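Local coordinates for replication protein B (PDB 3H20) that synthesises primers for leading-strand replication of plasmid RSF1010 and, as part of a larger mobilisation protein, probably belongs to the relaxosome, at residues Leu119-Glu130 with Leu182-Ile190. Sequence-based numbering, arbitrary orientation.
Sequences LRGQIARTLASE and LVQQAGQQI. With SO4 (sulfate ion), chain D.
The amides of Gln-122 and Gln-189 meet with their planes 72° apart. Gln-122 NE2 donates a fairly straight hydrogen bond to Gln-189 OE1 at 3.0 Å, but from above the carbonyl plane of Gln-189. Arg-125 NH2 donates a bent hydrogen bond to Gln-122 OE1 at 2.8 Å, also from above the carbonyl plane. On one face of the Arg-125 guanidinium lie Gly-121 O and Gln-122 CA, both offset toward the rim. At its edge, NH1 makes a weak hydrogen bond to a sulfate oxygen; this ion, probably from the crystallisation liquor, also binds Ser-140.

Gln-122 has CG anti to the backbone N (chi1 -176°) and bends at chi2, which sets its amide between Arg-125 and Gln-189. A leucine here would probably leave both Gln-189 OE1 and the Arg-125 guanidinium without their amide partner. A water also donates to Gln-189 OE1 at 2.6 Å and links it to Thr-126 OG1.

Leu-119 is a knob in the hole formed by Val-183, Ala-186, Gly-187 and Ile-190, with CD2 3.7 Å from Ala-186 CB. Ile-123 CG1 lies 4.0 Å from Ala-186 CB, and its CD1 packs against Leu-182 and Val-183. Leu-127 CD2 meets Leu-182 CD2, and Leu-127 also touches Val-74 and Val-76. Glu-130 passes near Leu-182, but its carboxylate is in a salt bridge with Arg-92.

The axes of segments 119-130 and 182-190 cross at 101°, 9.4 Å apart at closest approach. Helix 117-130 thus joins the start of the long helix 179-206 to the sheet that contains strand 73-79, in the N-terminal primase domain. The amide bond misses the acceptor's lone pairs and shares that oxygen with a water, so it is probably moderate in strength, and apolar packing probably carries much of the contact.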
ATOM      1  N   LEU A 119     -12.097   0.503   5.973  1.00 38.58           N
ATOM      2  CA  LEU A 119     -12.523  -0.730   6.650  1.00 37.79           C
ATOM      3  C   LEU A 119     -12.523  -1.927   5.696  1.00 36.96           C
ATOM      4  O   LEU A 119     -12.103  -3.022   6.068  1.00 37.10           O
ATOM      5  CB  LEU A 119     -13.892  -0.560   7.330  1.00 37.92           C
ATOM      6  CG  LEU A 119     -13.955   0.400   8.532  1.00 39.40           C
ATOM      7  CD1 LEU A 119     -15.383   0.854   8.818  1.00 39.53           C
ATOM      8  CD2 LEU A 119     -13.316  -0.194   9.798  1.00 39.85           C
ATOM      9  N   ARG A 120     -12.975  -1.719   4.463  1.00 36.07           N
ATOM     10  CA  ARG A 120     -13.037  -2.819   3.493  1.00 35.37           C
ATOM     11  C   ARG A 120     -11.662  -3.398   3.143  1.00 34.95           C
ATOM     12  O   ARG A 120     -11.512  -4.611   3.009  1.00 34.54           O
ATOM     13  CB  ARG A 120     -13.772  -2.383   2.231  1.00 35.51           C
ATOM     14  CG  ARG A 120     -15.297  -2.324   2.416  1.00 37.42           C
ATOM     15  CD  ARG A 120     -16.032  -2.102   1.109  1.00 39.64           C
ATOM     16  NE  ARG A 120     -15.966  -0.703   0.706  1.00 44.67           N
ATOM     17  CZ  ARG A 120     -15.204  -0.249  -0.278  1.00 45.16           C
ATOM     18  NH1 ARG A 120     -15.206   1.038  -0.569  1.00 46.75           N
ATOM     19  NH2 ARG A 120     -14.449  -1.085  -0.971  1.00 46.68           N
ATOM     20  N   GLY A 121     -10.668  -2.524   2.997  1.00 34.77           N
ATOM     21  CA  GLY A 121      -9.313  -2.951   2.673  1.00 34.51           C
ATOM     22  C   GLY A 121      -8.702  -3.744   3.812  1.00 34.16           C
ATOM     23  O   GLY A 121      -8.033  -4.751   3.587  1.00 34.03           O
ATOM     24  N   GLN A 122      -8.948  -3.289   5.040  1.00 33.78           N
ATOM     25  CA  GLN A 122      -8.494  -3.995   6.235  1.00 33.51           C
ATOM     26  C   GLN A 122      -9.137  -5.370   6.325  1.00 32.93           C
ATOM     27  O   GLN A 122      -8.454  -6.352   6.625  1.00 32.25           O
ATOM     28  CB  GLN A 122      -8.785  -3.169   7.495  1.00 34.21           C
ATOM     29  CG  GLN A 122      -8.271  -3.776   8.804  1.00 35.51           C
ATOM     30  CD  GLN A 122      -6.768  -3.597   9.021  1.00 38.51           C
ATOM     31  OE1 GLN A 122      -6.133  -2.723   8.423  1.00 40.28           O
ATOM     32  NE2 GLN A 122      -6.200  -4.421   9.890  1.00 38.30           N
ATOM     33  N   ILE A 123     -10.445  -5.441   6.061  1.00 32.27           N
ATOM     34  CA  ILE A 123     -11.162  -6.718   6.111  1.00 32.28           C
ATOM     35  C   ILE A 123     -10.692  -7.653   4.994  1.00 32.53           C
ATOM     36  O   ILE A 123     -10.509  -8.843   5.224  1.00 32.60           O
ATOM     37  CB  ILE A 123     -12.717  -6.531   6.105  1.00 31.81           C
ATOM     38  CG1 ILE A 123     -13.159  -5.811   7.390  1.00 31.81           C
ATOM     39  CG2 ILE A 123     -13.431  -7.878   6.014  1.00 31.18           C
ATOM     40  CD1 ILE A 123     -14.573  -5.229   7.326  1.00 32.51           C
ATOM     41  N   ALA A 124     -10.474  -7.103   3.795  1.00 32.75           N
ATOM     42  CA  ALA A 124      -9.938  -7.891   2.680  1.00 32.95           C
ATOM     43  C   ALA A 124      -8.616  -8.588   3.035  1.00 33.21           C
ATOM     44  O   ALA A 124      -8.438  -9.776   2.746  1.00 32.55           O
ATOM     45  CB  ALA A 124      -9.784  -7.022   1.433  1.00 33.50           C
ATOM     46  N   ARG A 125      -7.700  -7.849   3.662  1.00 33.46           N
ATOM     47  CA  ARG A 125      -6.435  -8.415   4.124  1.00 34.06           C
ATOM     48  C   ARG A 125      -6.646  -9.454   5.234  1.00 34.26           C
ATOM     49  O   ARG A 125      -5.970 -10.487   5.265  1.00 33.91           O
ATOM     50  CB  ARG A 125      -5.489  -7.303   4.603  1.00 34.17           C
ATOM     51  CG  ARG A 125      -5.007  -6.379   3.483  1.00 34.25           C
ATOM     52  CD  ARG A 125      -3.900  -5.448   3.947  1.00 34.90           C
ATOM     53  NE  ARG A 125      -4.327  -4.521   4.995  1.00 36.45           N
ATOM     54  CZ  ARG A 125      -4.943  -3.360   4.777  1.00 37.28           C
ATOM     55  NH1 ARG A 125      -5.220  -2.960   3.537  1.00 36.59           N
ATOM     56  NH2 ARG A 125      -5.278  -2.592   5.807  1.00 38.01           N
ATOM     57  N   THR A 126      -7.588  -9.171   6.135  1.00 34.06           N
ATOM     58  CA  THR A 126      -7.901 -10.065   7.254  1.00 34.17           C
ATOM     59  C   THR A 126      -8.456 -11.403   6.753  1.00 33.99           C
ATOM     60  O   THR A 126      -8.007 -12.470   7.190  1.00 34.11           O
ATOM     61  CB  THR A 126      -8.859  -9.368   8.280  1.00 34.36           C
ATOM     62  OG1 THR A 126      -8.149  -8.317   8.943  1.00 34.35           O
ATOM     63  CG2 THR A 126      -9.383 -10.342   9.326  1.00 33.71           C
ATOM     64  N   LEU A 127      -9.396 -11.340   5.812  1.00 33.90           N
ATOM     65  CA  LEU A 127     -10.007 -12.543   5.255  1.00 33.82           C
ATOM     66  C   LEU A 127      -9.016 -13.341   4.410  1.00 33.99           C
ATOM     67  O   LEU A 127      -9.027 -14.576   4.450  1.00 33.95           O
ATOM     68  CB  LEU A 127     -11.264 -12.197   4.440  1.00 33.62           C
ATOM     69  CG  LEU A 127     -12.493 -11.676   5.202  1.00 34.75           C
ATOM     70  CD1 LEU A 127     -13.594 -11.226   4.234  1.00 32.87           C
ATOM     71  CD2 LEU A 127     -13.047 -12.731   6.182  1.00 35.19           C
ATOM     72  N   ALA A 128      -8.147 -12.640   3.670  1.00 33.68           N
ATOM     73  CA  ALA A 128      -7.114 -13.316   2.888  1.00 34.20           C
ATOM     74  C   ALA A 128      -6.159 -14.070   3.816  1.00 34.73           C
ATOM     75  O   ALA A 128      -5.738 -15.192   3.516  1.00 34.60           O
ATOM     76  CB  ALA A 128      -6.360 -12.319   2.018  1.00 34.11           C
ATOM     77  N   SER A 129      -5.833 -13.450   4.948  1.00 35.15           N
ATOM     78  CA  SER A 129      -5.021 -14.088   5.975  1.00 35.98           C
ATOM     79  C   SER A 129      -5.746 -15.257   6.656  1.00 36.42           C
ATOM     80  O   SER A 129      -5.152 -16.331   6.832  1.00 36.87           O
ATOM     81  CB  SER A 129      -4.561 -13.061   7.016  1.00 35.97           C
ATOM     82  OG  SER A 129      -3.722 -13.674   7.967  1.00 37.04           O
ATOM     83  N   GLU A 130      -7.011 -15.049   7.034  1.00 36.80           N
ATOM     84  CA  GLU A 130      -7.820 -16.078   7.706  1.00 37.40           C
ATOM     85  C   GLU A 130      -7.873 -17.385   6.919  1.00 37.09           C
ATOM     86  O   GLU A 130      -7.774 -18.461   7.503  1.00 37.35           O
ATOM     87  CB  GLU A 130      -9.255 -15.582   7.980  1.00 37.21           C
ATOM     88  CG  GLU A 130      -9.411 -14.760   9.267  1.00 38.71           C
ATOM     89  CD  GLU A 130     -10.847 -14.260   9.524  1.00 38.97           C
ATOM     90  OE1 GLU A 130     -11.793 -14.716   8.844  1.00 38.34           O
ATOM     91  OE2 GLU A 130     -11.020 -13.395  10.422  1.00 42.44           O
ATOM     92  N   LEU A 182     -16.805  -8.339  12.007  1.00 31.56           N
ATOM     93  CA  LEU A 182     -15.617  -8.024  11.219  1.00 31.87           C
ATOM     94  C   LEU A 182     -15.387  -6.501  11.093  1.00 32.54           C
ATOM     95  O   LEU A 182     -14.234  -6.043  11.087  1.00 33.22           O
ATOM     96  CB  LEU A 182     -15.717  -8.653   9.828  1.00 32.02           C
ATOM     97  CG  LEU A 182     -15.562 -10.175   9.755  1.00 31.72           C
ATOM     98  CD1 LEU A 182     -16.207 -10.669   8.458  1.00 32.43           C
ATOM     99  CD2 LEU A 182     -14.104 -10.604   9.859  1.00 30.92           C
ATOM    100  N   VAL A 183     -16.475  -5.741  10.979  1.00 32.03           N
ATOM    101  CA  VAL A 183     -16.429  -4.267  10.993  1.00 32.24           C
ATOM    102  C   VAL A 183     -15.908  -3.763  12.356  1.00 32.51           C
ATOM    103  O   VAL A 183     -15.062  -2.856  12.415  1.00 32.02           O
ATOM    104  CB  VAL A 183     -17.816  -3.638  10.667  1.00 31.90           C
ATOM    105  CG1 VAL A 183     -17.801  -2.108  10.858  1.00 31.72           C
ATOM    106  CG2 VAL A 183     -18.242  -3.969   9.223  1.00 32.55           C
ATOM    107  N   GLN A 184     -16.395  -4.363  13.438  1.00 32.62           N
ATOM    108  CA  GLN A 184     -15.911  -4.030  14.783  1.00 33.60           C
ATOM    109  C   GLN A 184     -14.417  -4.334  14.924  1.00 33.72           C
ATOM    110  O   GLN A 184     -13.669  -3.511  15.463  1.00 33.41           O
ATOM    111  CB  GLN A 184     -16.659  -4.819  15.852  1.00 33.88           C
ATOM    112  CG  GLN A 184     -18.071  -4.396  16.113  1.00 35.82           C
ATOM    113  CD  GLN A 184     -18.783  -5.351  17.066  1.00 38.97           C
ATOM    114  OE1 GLN A 184     -19.588  -6.173  16.633  1.00 41.32           O
ATOM    115  NE2 GLN A 184     -18.491  -5.246  18.365  1.00 38.49           N
ATOM    116  N   GLN A 185     -14.006  -5.519  14.460  1.00 33.64           N
ATOM    117  CA  GLN A 185     -12.605  -5.987  14.553  1.00 34.13           C
ATOM    118  C   GLN A 185     -11.652  -5.054  13.805  1.00 34.15           C
ATOM    119  O   GLN A 185     -10.589  -4.688  14.322  1.00 34.30           O
ATOM    120  CB  GLN A 185     -12.481  -7.419  14.003  1.00 34.12           C
ATOM    121  CG  GLN A 185     -11.062  -7.990  13.991  1.00 33.52           C
ATOM    122  CD  GLN A 185     -11.003  -9.400  13.425  1.00 33.82           C
ATOM    123  OE1 GLN A 185     -11.485  -9.660  12.326  1.00 32.77           O
ATOM    124  NE2 GLN A 185     -10.413 -10.317  14.181  1.00 32.27           N
ATOM    125  N   ALA A 186     -12.035  -4.684  12.585  1.00 33.54           N
ATOM    126  CA  ALA A 186     -11.258  -3.756  11.769  1.00 33.43           C
ATOM    127  C   ALA A 186     -11.066  -2.422  12.486  1.00 33.52           C
ATOM    128  O   ALA A 186      -9.968  -1.860  12.475  1.00 33.24           O
ATOM    129  CB  ALA A 186     -11.926  -3.548  10.405  1.00 33.07           C
ATOM    130  N   GLY A 187     -12.135  -1.930  13.110  1.00 33.50           N
ATOM    131  CA  GLY A 187     -12.091  -0.663  13.838  1.00 33.70           C
ATOM    132  C   GLY A 187     -11.149  -0.740  15.031  1.00 33.88           C
ATOM    133  O   GLY A 187     -10.381   0.194  15.278  1.00 33.03           O
ATOM    134  N   GLN A 188     -11.199  -1.865  15.749  1.00 34.17           N
ATOM    135  CA  GLN A 188     -10.302  -2.153  16.877  1.00 34.50           C
ATOM    136  C   GLN A 188      -8.830  -2.222  16.463  1.00 34.37           C
ATOM    137  O   GLN A 188      -7.949  -1.695  17.154  1.00 33.94           O
ATOM    138  CB  GLN A 188     -10.721  -3.457  17.570  1.00 35.39           C
ATOM    139  CG  GLN A 188     -12.013  -3.339  18.364  1.00 36.71           C
ATOM    140  CD  GLN A 188     -11.856  -2.466  19.593  1.00 40.63           C
ATOM    141  OE1 GLN A 188     -12.190  -1.280  19.579  1.00 43.04           O
ATOM    142  NE2 GLN A 188     -11.330  -3.044  20.660  1.00 42.06           N
ATOM    143  N   GLN A 189      -8.565  -2.873  15.334  1.00 33.91           N
ATOM    144  CA  GLN A 189      -7.204  -2.970  14.792  1.00 33.93           C
ATOM    145  C   GLN A 189      -6.644  -1.612  14.361  1.00 33.99           C
ATOM    146  O   GLN A 189      -5.462  -1.326  14.575  1.00 33.48           O
ATOM    147  CB  GLN A 189      -7.170  -3.955  13.619  1.00 33.87           C
ATOM    148  CG  GLN A 189      -7.370  -5.405  14.052  1.00 34.01           C
ATOM    149  CD  GLN A 189      -7.595  -6.345  12.885  1.00 35.18           C
ATOM    150  OE1 GLN A 189      -7.993  -5.921  11.804  1.00 35.55           O
ATOM    151  NE2 GLN A 189      -7.350  -7.635  13.107  1.00 35.42           N
ATOM    152  N   ILE A 190      -7.491  -0.790  13.743  1.00 33.83           N
ATOM    153  CA  ILE A 190      -7.103   0.574  13.355  1.00 34.37           C
ATOM    154  C   ILE A 190      -6.858   1.442  14.600  1.00 34.35           C
ATOM    155  O   ILE A 190      -5.864   2.172  14.673  1.00 33.96           O
ATOM    156  CB  ILE A 190      -8.137   1.206  12.374  1.00 34.22           C
ATOM    157  CG1 ILE A 190      -8.121   0.447  11.036  1.00 34.91           C
ATOM    158  CG2 ILE A 190      -7.856   2.690  12.163  1.00 34.93           C
ATOM    159  CD1 ILE A 190      -9.368   0.649  10.141  1.00 34.79           C
TER
HETATM  160  S   SO4 D 326      -6.931  -0.506   0.444  1.00 53.81           S
HETATM  161  O1  SO4 D 326      -6.001  -0.096  -0.611  1.00 53.59           O
HETATM  162  O2  SO4 D 326      -6.317  -0.341   1.765  1.00 53.69           O
HETATM  163  O3  SO4 D 326      -8.138   0.312   0.383  1.00 53.58           O
HETATM  164  O4  SO4 D 326      -7.269  -1.907   0.249  1.00 52.25           O
HETATM  165  O   HOH W   1      -9.723  -6.391   9.923  1.00 28.12           O